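Local coordinates for protein phosphatidylserine synthase (Haemophilus influenzae, PDB 3HSI) that is a member of the phospholipase D-like superfamily, built of two mixed beta sheets with helices packed around them, at residues T278-F283 against T362-G367; T293-G298 against S348-V353; R300-V305 against V352-R357. All blocks are in the same frame, centred on the assembly; numbering follows the deposited sequence.

Interaction 1 of 3, residues T278-F283 against T362-G367; sequences TPYFNF and TYHLKG
P279 sits in the crook of the backbone from Y363 to K366 and loses more surface to this contact than any other residue. Its ring abuts three things at once. P279 CD lies 3.4 Å from L365 O. P279 CG reaches to the histidine ring, 4.0 Å from H364 CD2. P279 CD also meets the lysine chain, 4.1 Å from K366 CG, with the two side chains crossing at about a right angle. The approach of P279 N to L365 O, at 3.2 Å, is no hydrogen bond, since a proline nitrogen has nothing to donate.

T278 contributes its backbone. Its carbonyl points at the rim of the Y363 ring, in the ring plane, with T278 O 3.2 Å from Y363 CE2, while P279 CA sits 3.9 Å from Y363 CD2 at the same edge. Y363 gets its ring there with CG anti to the backbone N (chi1 179°), carrying it across toward the 278-283 loop. The T278 hydroxyl turns instead to N381 O. Within its own loop, P279 CB rests 3.8 Å above the plane of the Y280 ring, over its centre.

H364 and K366 find their polar partners in other parts of the chain: H364 ND1 bonds D173 OD2, and K366 NZ bonds N381 OD1 and G379 O. Their HLK spacing matches the H-x-K signature of phospholipase D-like domains, so the loop after strand 273-277 is packed, through P279, directly against what is probably the active-site motif of this half.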
ATOM      1  N   THR C 278       2.221  20.536 -11.021  1.00 23.25           N
ATOM      2  CA  THR C 278       2.611  19.273 -10.434  1.00 24.04           C
ATOM      3  C   THR C 278       3.989  18.963 -11.021  1.00 25.29           C
ATOM      4  O   THR C 278       4.246  19.285 -12.209  1.00 24.28           O
ATOM      5  CB  THR C 278       1.539  18.136 -10.760  1.00 23.97           C
ATOM      6  OG1 THR C 278       1.933  16.909 -10.149  1.00 25.60           O
ATOM      7  CG2 THR C 278       1.417  17.877 -12.226  1.00 24.39           C
ATOM      8  N   PRO C 279       4.886  18.343 -10.217  1.00 26.39           N
ATOM      9  CA  PRO C 279       6.210  17.956 -10.735  1.00 27.62           C
ATOM     10  C   PRO C 279       6.144  16.936 -11.872  1.00 29.11           C
ATOM     11  O   PRO C 279       6.724  17.170 -12.945  1.00 30.83           O
ATOM     12  CB  PRO C 279       6.895  17.337  -9.524  1.00 27.75           C
ATOM     13  CG  PRO C 279       6.055  17.768  -8.346  1.00 27.72           C
ATOM     14  CD  PRO C 279       4.690  17.906  -8.825  1.00 25.73           C
ATOM     15  N   TYR C 280       5.425  15.842 -11.641  1.00 29.98           N
ATOM     16  CA  TYR C 280       5.263  14.740 -12.618  1.00 31.46           C
ATOM     17  C   TYR C 280       3.808  14.705 -13.026  1.00 29.99           C
ATOM     18  O   TYR C 280       2.942  14.887 -12.188  1.00 30.70           O
ATOM     19  CB  TYR C 280       5.627  13.360 -11.993  1.00 31.60           C
ATOM     20  CG  TYR C 280       6.707  13.460 -10.927  1.00 37.21           C
ATOM     21  CD1 TYR C 280       8.037  13.673 -11.284  1.00 41.77           C
ATOM     22  CD2 TYR C 280       6.388  13.426  -9.566  1.00 41.52           C
ATOM     23  CE1 TYR C 280       9.044  13.821 -10.323  1.00 44.67           C
ATOM     24  CE2 TYR C 280       7.386  13.571  -8.582  1.00 45.92           C
ATOM     25  CZ  TYR C 280       8.722  13.760  -8.977  1.00 48.12           C
ATOM     26  OH  TYR C 280       9.735  13.907  -8.037  1.00 52.03           O
ATOM     27  N   PHE C 281       3.532  14.429 -14.291  1.00 28.60           N
ATOM     28  CA  PHE C 281       2.179  14.151 -14.701  1.00 27.09           C
ATOM     29  C   PHE C 281       1.729  12.770 -14.225  1.00 25.70           C
ATOM     30  O   PHE C 281       1.891  11.778 -14.937  1.00 24.04           O
ATOM     31  CB  PHE C 281       2.036  14.242 -16.216  1.00 27.25           C
ATOM     32  CG  PHE C 281       0.636  14.186 -16.666  1.00 27.78           C
ATOM     33  CD1 PHE C 281      -0.174  15.324 -16.584  1.00 29.53           C
ATOM     34  CD2 PHE C 281       0.098  13.000 -17.140  1.00 29.38           C
ATOM     35  CE1 PHE C 281      -1.474  15.296 -17.004  1.00 29.17           C
ATOM     36  CE2 PHE C 281      -1.223  12.950 -17.555  1.00 29.98           C
ATOM     37  CZ  PHE C 281      -2.008  14.098 -17.486  1.00 30.89           C
ATOM     38  N   ASN C 282       1.133  12.715 -13.039  1.00 24.92           N
ATOM     39  CA  ASN C 282       0.707  11.404 -12.472  1.00 24.73           C
ATOM     40  C   ASN C 282      -0.446  11.577 -11.494  1.00 23.41           C
ATOM     41  O   ASN C 282      -0.287  11.263 -10.325  1.00 22.05           O
ATOM     42  CB  ASN C 282       1.900  10.681 -11.783  1.00 24.12           C
ATOM     43  CG  ASN C 282       1.555   9.252 -11.333  1.00 25.81           C
ATOM     44  OD1 ASN C 282       0.834   8.532 -12.020  1.00 24.32           O
ATOM     45  ND2 ASN C 282       2.078   8.842 -10.171  1.00 23.19           N
ATOM     46  N   PHE C 283      -1.598  12.066 -11.986  1.00 23.16           N
ATOM     47  CA  PHE C 283      -2.752  12.357 -11.121  1.00 22.94           C
ATOM     48  C   PHE C 283      -3.407  11.079 -10.621  1.00 23.07           C
ATOM     49  O   PHE C 283      -3.449  10.078 -11.341  1.00 23.41           O
ATOM     50  CB  PHE C 283      -3.805  13.238 -11.820  1.00 22.61           C
ATOM     51  CG  PHE C 283      -3.323  14.617 -12.130  1.00 22.52           C
ATOM     52  CD1 PHE C 283      -3.001  15.495 -11.111  1.00 22.79           C
ATOM     53  CD2 PHE C 283      -3.213  15.050 -13.440  1.00 22.26           C
ATOM     54  CE1 PHE C 283      -2.503  16.797 -11.402  1.00 22.93           C
ATOM     55  CE2 PHE C 283      -2.749  16.331 -13.735  1.00 21.67           C
ATOM     56  CZ  PHE C 283      -2.378  17.205 -12.710  1.00 23.09           C
ATOM     57  N   THR C 362      15.935  21.448 -12.490  1.00 21.52           N
ATOM     58  CA  THR C 362      14.789  20.551 -12.375  1.00 21.73           C
ATOM     59  C   THR C 362      13.556  21.286 -11.827  1.00 21.89           C
ATOM     60  O   THR C 362      13.642  22.418 -11.264  1.00 21.09           O
ATOM     61  CB  THR C 362      15.099  19.320 -11.539  1.00 21.94           C
ATOM     62  OG1 THR C 362      15.534  19.751 -10.263  1.00 23.19           O
ATOM     63  CG2 THR C 362      16.211  18.413 -12.206  1.00 22.55           C
ATOM     64  N   TYR C 363      12.421  20.631 -11.997  1.00 20.22           N
ATOM     65  CA  TYR C 363      11.148  21.226 -11.694  1.00 21.32           C
ATOM     66  C   TYR C 363      10.431  20.480 -10.592  1.00 21.26           C
ATOM     67  O   TYR C 363      10.145  19.325 -10.731  1.00 20.87           O
ATOM     68  CB  TYR C 363      10.308  21.239 -12.964  1.00 20.37           C
ATOM     69  CG  TYR C 363       8.915  21.797 -12.851  1.00 21.29           C
ATOM     70  CD1 TYR C 363       8.686  23.141 -13.071  1.00 20.10           C
ATOM     71  CD2 TYR C 363       7.808  20.958 -12.604  1.00 23.46           C
ATOM     72  CE1 TYR C 363       7.425  23.663 -13.042  1.00 22.31           C
ATOM     73  CE2 TYR C 363       6.512  21.477 -12.553  1.00 21.95           C
ATOM     74  CZ  TYR C 363       6.331  22.844 -12.785  1.00 23.63           C
ATOM     75  OH  TYR C 363       5.087  23.439 -12.739  1.00 21.59           O
ATOM     76  N   HIS C 364      10.096  21.175  -9.515  1.00 22.27           N
ATOM     77  CA  HIS C 364       9.364  20.551  -8.434  1.00 23.40           C
ATOM     78  C   HIS C 364       8.204  21.426  -7.906  1.00 23.76           C
ATOM     79  O   HIS C 364       7.999  21.483  -6.702  1.00 24.23           O
ATOM     80  CB  HIS C 364      10.346  20.283  -7.304  1.00 23.97           C
ATOM     81  CG  HIS C 364       9.837  19.338  -6.265  1.00 27.85           C
ATOM     82  ND1 HIS C 364       9.628  19.720  -4.945  1.00 28.59           N
ATOM     83  CD2 HIS C 364       9.498  18.026  -6.346  1.00 24.69           C
ATOM     84  CE1 HIS C 364       9.188  18.677  -4.261  1.00 27.96           C
ATOM     85  NE2 HIS C 364       9.092  17.642  -5.089  1.00 29.59           N
ATOM     86  N   LEU C 365       7.464  22.109  -8.779  1.00 23.34           N
ATOM     87  CA  LEU C 365       6.361  22.967  -8.317  1.00 24.25           C
ATOM     88  C   LEU C 365       5.067  22.186  -8.167  1.00 23.90           C
ATOM     89  O   LEU C 365       4.738  21.304  -8.985  1.00 22.82           O
ATOM     90  CB  LEU C 365       6.089  24.127  -9.286  1.00 24.93           C
ATOM     91  CG  LEU C 365       7.168  25.102  -9.701  1.00 26.87           C
ATOM     92  CD1 LEU C 365       6.595  25.937 -10.837  1.00 28.94           C
ATOM     93  CD2 LEU C 365       7.523  25.988  -8.604  1.00 28.88           C
ATOM     94  N   LYS C 366       4.350  22.529  -7.109  1.00 24.36           N
ATOM     95  CA  LYS C 366       3.004  22.001  -6.813  1.00 24.40           C
ATOM     96  C   LYS C 366       2.135  23.233  -6.529  1.00 23.81           C
ATOM     97  O   LYS C 366       2.611  24.211  -5.945  1.00 22.85           O
ATOM     98  CB  LYS C 366       3.019  21.136  -5.543  1.00 25.29           C
ATOM     99  CG  LYS C 366       4.144  20.095  -5.412  1.00 28.37           C
ATOM    100  CD  LYS C 366       5.269  20.625  -4.561  1.00 31.93           C
ATOM    101  CE  LYS C 366       6.362  19.588  -4.398  1.00 36.32           C
ATOM    102  NZ  LYS C 366       5.985  18.304  -3.637  1.00 39.18           N
ATOM    103  N   GLY C 367       0.881  23.185  -6.957  1.00 23.38           N
ATOM    104  CA  GLY C 367      -0.088  24.240  -6.678  1.00 22.72           C
ATOM    105  C   GLY C 367      -1.419  23.994  -7.361  1.00 22.38           C
ATOM    106  O   GLY C 367      -1.526  23.218  -8.334  1.00 22.18           O
TER

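Interaction 2 of 3, residues T293-G298 against S348-V353; sequences TLLENG and SGQLVV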
ATOM      1  N   THR C 293     -14.311  16.088 -16.482  1.00 21.62           N
ATOM      2  CA  THR C 293     -15.640  16.720 -16.339  1.00 22.27           C
ATOM      3  C   THR C 293     -15.578  18.207 -16.633  1.00 21.75           C
ATOM      4  O   THR C 293     -16.448  18.730 -17.336  1.00 21.72           O
ATOM      5  CB  THR C 293     -16.213  16.530 -14.909  1.00 22.23           C
ATOM      6  OG1 THR C 293     -16.280  15.138 -14.620  1.00 23.81           O
ATOM      7  CG2 THR C 293     -17.612  17.148 -14.794  1.00 21.42           C
ATOM      8  N   LEU C 294     -14.559  18.866 -16.066  1.00 21.24           N
ATOM      9  CA  LEU C 294     -14.315  20.278 -16.293  1.00 21.51           C
ATOM     10  C   LEU C 294     -14.182  20.551 -17.774  1.00 22.58           C
ATOM     11  O   LEU C 294     -14.813  21.455 -18.279  1.00 22.64           O
ATOM     12  CB  LEU C 294     -13.076  20.768 -15.554  1.00 19.96           C
ATOM     13  CG  LEU C 294     -13.192  20.718 -14.024  1.00 21.67           C
ATOM     14  CD1 LEU C 294     -11.903  21.137 -13.395  1.00 18.09           C
ATOM     15  CD2 LEU C 294     -14.435  21.587 -13.498  1.00 19.24           C
ATOM     16  N   LEU C 295     -13.380  19.745 -18.462  1.00 23.85           N
ATOM     17  CA  LEU C 295     -13.172  19.932 -19.880  1.00 24.87           C
ATOM     18  C   LEU C 295     -14.451  19.676 -20.659  1.00 25.51           C
ATOM     19  O   LEU C 295     -14.767  20.436 -21.576  1.00 26.61           O
ATOM     20  CB  LEU C 295     -12.005  19.091 -20.391  1.00 24.14           C
ATOM     21  CG  LEU C 295     -10.633  19.559 -19.903  1.00 25.87           C
ATOM     22  CD1 LEU C 295      -9.583  18.530 -20.295  1.00 26.31           C
ATOM     23  CD2 LEU C 295     -10.227  20.955 -20.399  1.00 22.03           C
ATOM     24  N   GLU C 296     -15.216  18.654 -20.275  1.00 26.01           N
ATOM     25  CA  GLU C 296     -16.520  18.386 -20.929  1.00 25.95           C
ATOM     26  C   GLU C 296     -17.570  19.490 -20.695  1.00 26.55           C
ATOM     27  O   GLU C 296     -18.526  19.635 -21.468  1.00 27.21           O
ATOM     28  CB  GLU C 296     -17.075  17.022 -20.495  1.00 25.80           C
ATOM     29  N   ASN C 297     -17.409  20.252 -19.626  1.00 26.32           N
ATOM     30  CA  ASN C 297     -18.382  21.268 -19.252  1.00 26.63           C
ATOM     31  C   ASN C 297     -17.902  22.671 -19.544  1.00 26.12           C
ATOM     32  O   ASN C 297     -18.409  23.622 -18.977  1.00 26.18           O
ATOM     33  CB  ASN C 297     -18.749  21.157 -17.753  1.00 26.96           C
ATOM     34  CG  ASN C 297     -19.588  19.923 -17.450  1.00 29.54           C
ATOM     35  OD1 ASN C 297     -20.413  19.513 -18.249  1.00 29.88           O
ATOM     36  ND2 ASN C 297     -19.372  19.330 -16.290  1.00 34.01           N
ATOM     37  N   GLY C 298     -16.894  22.803 -20.394  1.00 26.41           N
ATOM     38  CA  GLY C 298     -16.469  24.122 -20.860  1.00 25.22           C
ATOM     39  C   GLY C 298     -15.547  24.938 -19.964  1.00 25.11           C
ATOM     40  O   GLY C 298     -15.222  26.083 -20.299  1.00 24.52           O
ATOM     41  N   SER C 348      -8.521  23.988 -29.203  1.00 23.53           N
ATOM     42  CA  SER C 348      -9.336  25.165 -29.025  1.00 23.45           C
ATOM     43  C   SER C 348      -8.732  26.088 -27.942  1.00 23.15           C
ATOM     44  O   SER C 348      -9.212  27.191 -27.737  1.00 23.43           O
ATOM     45  CB  SER C 348     -10.746  24.749 -28.646  1.00 23.47           C
ATOM     46  OG  SER C 348     -10.726  24.242 -27.317  1.00 23.11           O
ATOM     47  N   GLY C 349      -7.697  25.620 -27.240  1.00 23.06           N
ATOM     48  CA  GLY C 349      -7.081  26.409 -26.163  1.00 22.04           C
ATOM     49  C   GLY C 349      -7.854  26.300 -24.858  1.00 22.06           C
ATOM     50  O   GLY C 349      -7.560  27.001 -23.869  1.00 22.38           O
ATOM     51  N   GLN C 350      -8.845  25.414 -24.832  1.00 21.65           N
ATOM     52  CA  GLN C 350      -9.585  25.177 -23.606  1.00 21.66           C
ATOM     53  C   GLN C 350      -8.676  24.527 -22.555  1.00 20.94           C
ATOM     54  O   GLN C 350      -8.792  24.810 -21.364  1.00 20.36           O
ATOM     55  CB  GLN C 350     -10.831  24.315 -23.869  1.00 21.47           C
ATOM     56  CG  GLN C 350     -11.803  24.311 -22.673  1.00 23.32           C
ATOM     57  CD  GLN C 350     -12.876  23.250 -22.791  1.00 25.83           C
ATOM     58  OE1 GLN C 350     -13.133  22.726 -23.883  1.00 26.42           O
ATOM     59  NE2 GLN C 350     -13.487  22.899 -21.660  1.00 25.56           N
ATOM     60  N   LEU C 351      -7.812  23.622 -23.010  1.00 21.27           N
ATOM     61  CA  LEU C 351      -6.788  23.016 -22.161  1.00 21.22           C
ATOM     62  C   LEU C 351      -5.446  23.540 -22.602  1.00 21.33           C
ATOM     63  O   LEU C 351      -5.106  23.492 -23.785  1.00 22.18           O
ATOM     64  CB  LEU C 351      -6.814  21.486 -22.274  1.00 20.73           C
ATOM     65  CG  LEU C 351      -5.672  20.636 -21.693  1.00 18.26           C
ATOM     66  CD1 LEU C 351      -5.572  20.762 -20.164  1.00 17.61           C
ATOM     67  CD2 LEU C 351      -5.900  19.158 -22.015  1.00 17.28           C
ATOM     68  N   VAL C 352      -4.700  24.062 -21.645  1.00 21.22           N
ATOM     69  CA  VAL C 352      -3.363  24.569 -21.871  1.00 20.82           C
ATOM     70  C   VAL C 352      -2.391  23.653 -21.126  1.00 21.89           C
ATOM     71  O   VAL C 352      -2.530  23.422 -19.925  1.00 22.36           O
ATOM     72  CB  VAL C 352      -3.221  26.044 -21.394  1.00 21.04           C
ATOM     73  CG1 VAL C 352      -1.738  26.497 -21.402  1.00 17.45           C
ATOM     74  CG2 VAL C 352      -4.039  26.976 -22.328  1.00 21.11           C
ATOM     75  N   VAL C 353      -1.427  23.106 -21.847  1.00 22.15           N
ATOM     76  CA  VAL C 353      -0.450  22.242 -21.230  1.00 22.95           C
ATOM     77  C   VAL C 353       0.858  22.954 -21.429  1.00 22.62           C
ATOM     78  O   VAL C 353       1.207  23.279 -22.556  1.00 22.51           O
ATOM     79  CB  VAL C 353      -0.440  20.828 -21.868  1.00 22.81           C
ATOM     80  CG1 VAL C 353       0.780  20.003 -21.379  1.00 24.53           C
ATOM     81  CG2 VAL C 353      -1.728  20.095 -21.530  1.00 24.18           C
TER
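Q350 reaches across to the last turn of helix 285-296 and donates from its amide to L295, NE2 to O, over 2.8 Å. With CG anti to the backbone N (chi1 -167°) and the chain extended beyond it, the side chain spans the gap at nearly full length and delivers only its amide to the helix. The bond is moderately bent, 154° at the hydrogen, and lands on a lone pair in the carbonyl plane of L295; the oxygen itself stands somewhat out of the plane of the glutamine amide. NE2 is gripped a second time by K299 O, so two backbone carbonyls fix the rotation of this amide.

The acceptor lies in the last turn, where the helix is ending; it also takes a weak bond from G298 N. N297 leaves helical geometry, and G298, with positive phi, is the C-prime residue of a Schellman motif in which K299 N returns to L294 O and G298 N to L295 O. Q350 NE2 passes 3.3 Å from G298 CA, tucked against the turn.

Beside the amide the contact becomes apolar. L351 CB lies 3.9 Å from L295 CD2. With its CG anti to its own nitrogen (chi1 168°), L351 also brings CD2 to 4.1 Å from L295 CD1, the two leucines meeting at a slant. The same L295 CD2 lies 4.0 Å from Q350 NE2, so one methyl touches both the polar and the greasy part of the join.

The leucines continue into a wider core: both reach V301 on strand 300-306 and F342, while L351 also packs on F338 of helix 327-341 and on I346 of helix 343-348, the helix that leads into strand 351-356.

Interaction 3 of 3, residues R300-V305 against V352-R357; sequences RVEIIV and VVRLWR
E302 lies alongside V352, the two side chains pointing the same way, with E302 CG 4.0 Å from V352 CG1. They belong to neighbouring parallel strands, 300-306 and 351-356, joined along the chain through helices 327-341 and 343-348, a beta-alpha-beta crossover in the sheet of the second PLD-like domain. The two segments run only 13° apart, their axes 4.7 Å from each other at closest approach.

E302 holds its CG anti to the backbone N (chi1 178°) and stays extended, which takes its carboxylate past the valine toward R354. There E302 OE2 meets R354 NE at 3.0 Å in a salt bridge whose hydrogen bond is weak, because the N-H points poorly at the oxygen; the carboxylate and guanidinium planes stand 44° apart. Each charge has a further partner: E302 OE1 pairs with R416, and R354 NH1 bonds T419 OG1 on strand 419-421. The buried carboxylate is therefore shared between two arginines. On this same face I304 runs beside the aliphatic start of R354, CG2 4.1 Å from R354 CB.

Backbone bonds stitch the strands in the alternating pattern of a parallel pair: I303 N gives to V352 O at 2.8 Å and V305 N to R354 O at 3.1 Å, while V352, R354 and W356 donate back to V301, I303 and V305. Several CA-H groups make additional contacts with the same carbonyls.

The opposite face, with I303, V305, V353 and L355, turns to helix 327-341, where V305 and L355 both touch L335. Here the two side chains slant across one another, V305 CG2 coming to 3.7 Å from L355 CD2.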
ATOM      1  N   ARG C 300     -11.953  26.084 -18.335  1.00 23.21           N
ATOM      2  CA  ARG C 300     -10.579  26.057 -18.804  1.00 23.19           C
ATOM      3  C   ARG C 300      -9.676  25.380 -17.775  1.00 21.88           C
ATOM      4  O   ARG C 300      -9.926  25.472 -16.563  1.00 21.37           O
ATOM      5  CB  ARG C 300     -10.068  27.479 -19.036  1.00 23.38           C
ATOM      6  CG  ARG C 300     -10.995  28.322 -19.883  1.00 29.50           C
ATOM      7  CD  ARG C 300     -11.011  27.867 -21.301  1.00 34.22           C
ATOM      8  NE  ARG C 300     -11.817  28.727 -22.153  1.00 40.28           N
ATOM      9  CZ  ARG C 300     -12.934  28.348 -22.766  1.00 44.35           C
ATOM     10  NH1 ARG C 300     -13.404  27.109 -22.629  1.00 46.19           N
ATOM     11  NH2 ARG C 300     -13.585  29.206 -23.538  1.00 45.45           N
ATOM     12  N   VAL C 301      -8.615  24.745 -18.273  1.00 20.56           N
ATOM     13  CA  VAL C 301      -7.665  24.034 -17.439  1.00 20.54           C
ATOM     14  C   VAL C 301      -6.273  24.290 -17.979  1.00 20.92           C
ATOM     15  O   VAL C 301      -6.018  24.152 -19.184  1.00 20.40           O
ATOM     16  CB  VAL C 301      -7.905  22.473 -17.433  1.00 21.31           C
ATOM     17  CG1 VAL C 301      -6.817  21.762 -16.562  1.00 19.04           C
ATOM     18  CG2 VAL C 301      -9.332  22.131 -16.976  1.00 17.48           C
ATOM     19  N   GLU C 302      -5.381  24.662 -17.073  1.00 20.43           N
ATOM     20  CA  GLU C 302      -3.998  24.852 -17.411  1.00 20.50           C
ATOM     21  C   GLU C 302      -3.155  23.904 -16.539  1.00 19.69           C
ATOM     22  O   GLU C 302      -3.273  23.901 -15.337  1.00 19.57           O
ATOM     23  CB  GLU C 302      -3.611  26.325 -17.171  1.00 20.33           C
ATOM     24  CG  GLU C 302      -2.153  26.604 -17.449  1.00 25.02           C
ATOM     25  CD  GLU C 302      -1.740  28.040 -17.146  1.00 34.94           C
ATOM     26  OE1 GLU C 302      -2.610  28.864 -16.743  1.00 38.08           O
ATOM     27  OE2 GLU C 302      -0.535  28.356 -17.336  1.00 38.79           O
ATOM     28  N   ILE C 303      -2.291  23.110 -17.151  1.00 19.55           N
ATOM     29  CA  ILE C 303      -1.454  22.201 -16.383  1.00 20.45           C
ATOM     30  C   ILE C 303      -0.012  22.495 -16.708  1.00 20.45           C
ATOM     31  O   ILE C 303       0.358  22.604 -17.887  1.00 20.53           O
ATOM     32  CB  ILE C 303      -1.794  20.722 -16.700  1.00 21.14           C
ATOM     33  CG1 ILE C 303      -3.290  20.467 -16.429  1.00 20.33           C
ATOM     34  CG2 ILE C 303      -0.868  19.791 -15.880  1.00 21.17           C
ATOM     35  CD1 ILE C 303      -3.836  19.075 -16.911  1.00 22.47           C
ATOM     36  N   ILE C 304       0.790  22.687 -15.668  1.00 19.90           N
ATOM     37  CA  ILE C 304       2.186  23.011 -15.857  1.00 20.24           C
ATOM     38  C   ILE C 304       3.012  21.908 -15.216  1.00 20.89           C
ATOM     39  O   ILE C 304       2.913  21.684 -14.027  1.00 21.06           O
ATOM     40  CB  ILE C 304       2.551  24.394 -15.201  1.00 19.91           C
ATOM     41  CG1 ILE C 304       1.464  25.430 -15.518  1.00 19.33           C
ATOM     42  CG2 ILE C 304       3.948  24.849 -15.655  1.00 19.03           C
ATOM     43  CD1 ILE C 304       1.742  26.949 -15.006  1.00 20.18           C
ATOM     44  N   VAL C 305       3.819  21.220 -16.014  1.00 21.93           N
ATOM     45  CA  VAL C 305       4.721  20.175 -15.528  1.00 21.78           C
ATOM     46  C   VAL C 305       6.091  20.408 -16.111  1.00 22.05           C
ATOM     47  O   VAL C 305       6.251  21.212 -17.030  1.00 22.72           O
ATOM     48  CB  VAL C 305       4.242  18.749 -15.960  1.00 22.56           C
ATOM     49  CG1 VAL C 305       3.010  18.380 -15.191  1.00 22.71           C
ATOM     50  CG2 VAL C 305       3.959  18.710 -17.460  1.00 21.17           C
ATOM     51  N   VAL C 352      -4.700  24.062 -21.645  1.00 21.22           N
ATOM     52  CA  VAL C 352      -3.363  24.569 -21.871  1.00 20.82           C
ATOM     53  C   VAL C 352      -2.391  23.653 -21.126  1.00 21.89           C
ATOM     54  O   VAL C 352      -2.530  23.422 -19.925  1.00 22.36           O
ATOM     55  CB  VAL C 352      -3.221  26.044 -21.394  1.00 21.04           C
ATOM     56  CG1 VAL C 352      -1.738  26.497 -21.402  1.00 17.45           C
ATOM     57  CG2 VAL C 352      -4.039  26.976 -22.328  1.00 21.11           C
ATOM     58  N   VAL C 353      -1.427  23.106 -21.847  1.00 22.15           N
ATOM     59  CA  VAL C 353      -0.450  22.242 -21.230  1.00 22.95           C
ATOM     60  C   VAL C 353       0.858  22.954 -21.429  1.00 22.62           C
ATOM     61  O   VAL C 353       1.207  23.279 -22.556  1.00 22.51           O
ATOM     62  CB  VAL C 353      -0.440  20.828 -21.868  1.00 22.81           C
ATOM     63  CG1 VAL C 353       0.780  20.003 -21.379  1.00 24.53           C
ATOM     64  CG2 VAL C 353      -1.728  20.095 -21.530  1.00 24.18           C
ATOM     65  N   ARG C 354       1.563  23.223 -20.344  1.00 22.61           N
ATOM     66  CA  ARG C 354       2.832  23.913 -20.448  1.00 23.60           C
ATOM     67  C   ARG C 354       3.945  23.041 -19.946  1.00 23.22           C
ATOM     68  O   ARG C 354       3.796  22.388 -18.913  1.00 24.01           O
ATOM     69  CB  ARG C 354       2.826  25.166 -19.590  1.00 24.05           C
ATOM     70  CG  ARG C 354       2.288  26.345 -20.280  1.00 26.94           C
ATOM     71  CD  ARG C 354       2.056  27.357 -19.220  1.00 29.47           C
ATOM     72  NE  ARG C 354       1.331  28.495 -19.742  1.00 32.77           N
ATOM     73  CZ  ARG C 354       1.876  29.489 -20.422  1.00 32.68           C
ATOM     74  NH1 ARG C 354       3.182  29.509 -20.708  1.00 32.16           N
ATOM     75  NH2 ARG C 354       1.096  30.474 -20.815  1.00 33.03           N
ATOM     76  N   LEU C 355       5.052  23.029 -20.673  1.00 22.81           N
ATOM     77  CA  LEU C 355       6.212  22.265 -20.261  1.00 23.12           C
ATOM     78  C   LEU C 355       7.338  23.207 -19.834  1.00 22.18           C
ATOM     79  O   LEU C 355       7.757  24.083 -20.617  1.00 20.91           O
ATOM     80  CB  LEU C 355       6.703  21.379 -21.395  1.00 23.85           C
ATOM     81  CG  LEU C 355       5.824  20.194 -21.835  1.00 26.92           C
ATOM     82  CD1 LEU C 355       6.534  19.490 -22.968  1.00 29.30           C
ATOM     83  CD2 LEU C 355       5.592  19.219 -20.710  1.00 28.19           C
ATOM     84  N   TRP C 356       7.831  22.993 -18.612  1.00 20.91           N
ATOM     85  CA  TRP C 356       8.900  23.814 -18.054  1.00 21.21           C
ATOM     86  C   TRP C 356      10.236  23.173 -18.359  1.00 21.24           C
ATOM     87  O   TRP C 356      10.395  21.950 -18.224  1.00 22.12           O
ATOM     88  CB  TRP C 356       8.726  23.971 -16.529  1.00 20.48           C
ATOM     89  CG  TRP C 356       9.666  24.961 -15.848  1.00 19.11           C
ATOM     90  CD1 TRP C 356       9.395  26.281 -15.543  1.00 18.17           C
ATOM     91  CD2 TRP C 356      10.994  24.691 -15.331  1.00 17.05           C
ATOM     92  NE1 TRP C 356      10.480  26.841 -14.881  1.00 19.50           N
ATOM     93  CE2 TRP C 356      11.475  25.905 -14.757  1.00 17.75           C
ATOM     94  CE3 TRP C 356      11.844  23.567 -15.361  1.00 15.90           C
ATOM     95  CZ2 TRP C 356      12.753  26.017 -14.171  1.00 15.32           C
ATOM     96  CZ3 TRP C 356      13.108  23.661 -14.792  1.00 15.38           C
ATOM     97  CH2 TRP C 356      13.554  24.900 -14.181  1.00 17.56           C
ATOM     98  N   ARG C 357      11.193  24.008 -18.746  1.00 20.36           N
ATOM     99  CA  ARG C 357      12.535  23.554 -19.030  1.00 20.95           C
ATOM    100  C   ARG C 357      13.516  24.736 -18.959  1.00 20.63           C
ATOM    101  O   ARG C 357      13.247  25.774 -19.504  1.00 19.89           O
ATOM    102  CB  ARG C 357      12.578  22.952 -20.423  1.00 21.19           C
ATOM    103  CG  ARG C 357      13.925  22.298 -20.728  1.00 23.72           C
ATOM    104  CD  ARG C 357      13.935  21.665 -22.092  1.00 29.83           C
ATOM    105  NE  ARG C 357      15.226  21.017 -22.231  1.00 36.82           N
ATOM    106  CZ  ARG C 357      15.580  20.147 -23.167  1.00 38.62           C
ATOM    107  NH1 ARG C 357      14.732  19.777 -24.123  1.00 37.95           N
ATOM    108  NH2 ARG C 357      16.820  19.646 -23.127  1.00 40.92           N
TER

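All three contacts lie in the second PLD-like domain. Interactions 2 and 3 share one mixed sheet and strand 351-356, their centres about 12 Å apart; interaction 2 ties the end of helix 285-296 to the start of that strand, and interaction 3 runs on from there. In interaction 1, strand 362-363 joins strand 171-179 in the other sheet, and strand 367-370 returns to the first. It touches interaction 3, about 10 Å away between centres, where Y363 packs on W356 and its OH probably bonds I304 O. Both other contacts fall in sequence between 278-283 and 362-367. Interaction 1, with the probable H-x-K motif, is centred about 9 Å from the chain centre, interaction 2 about 26 Å.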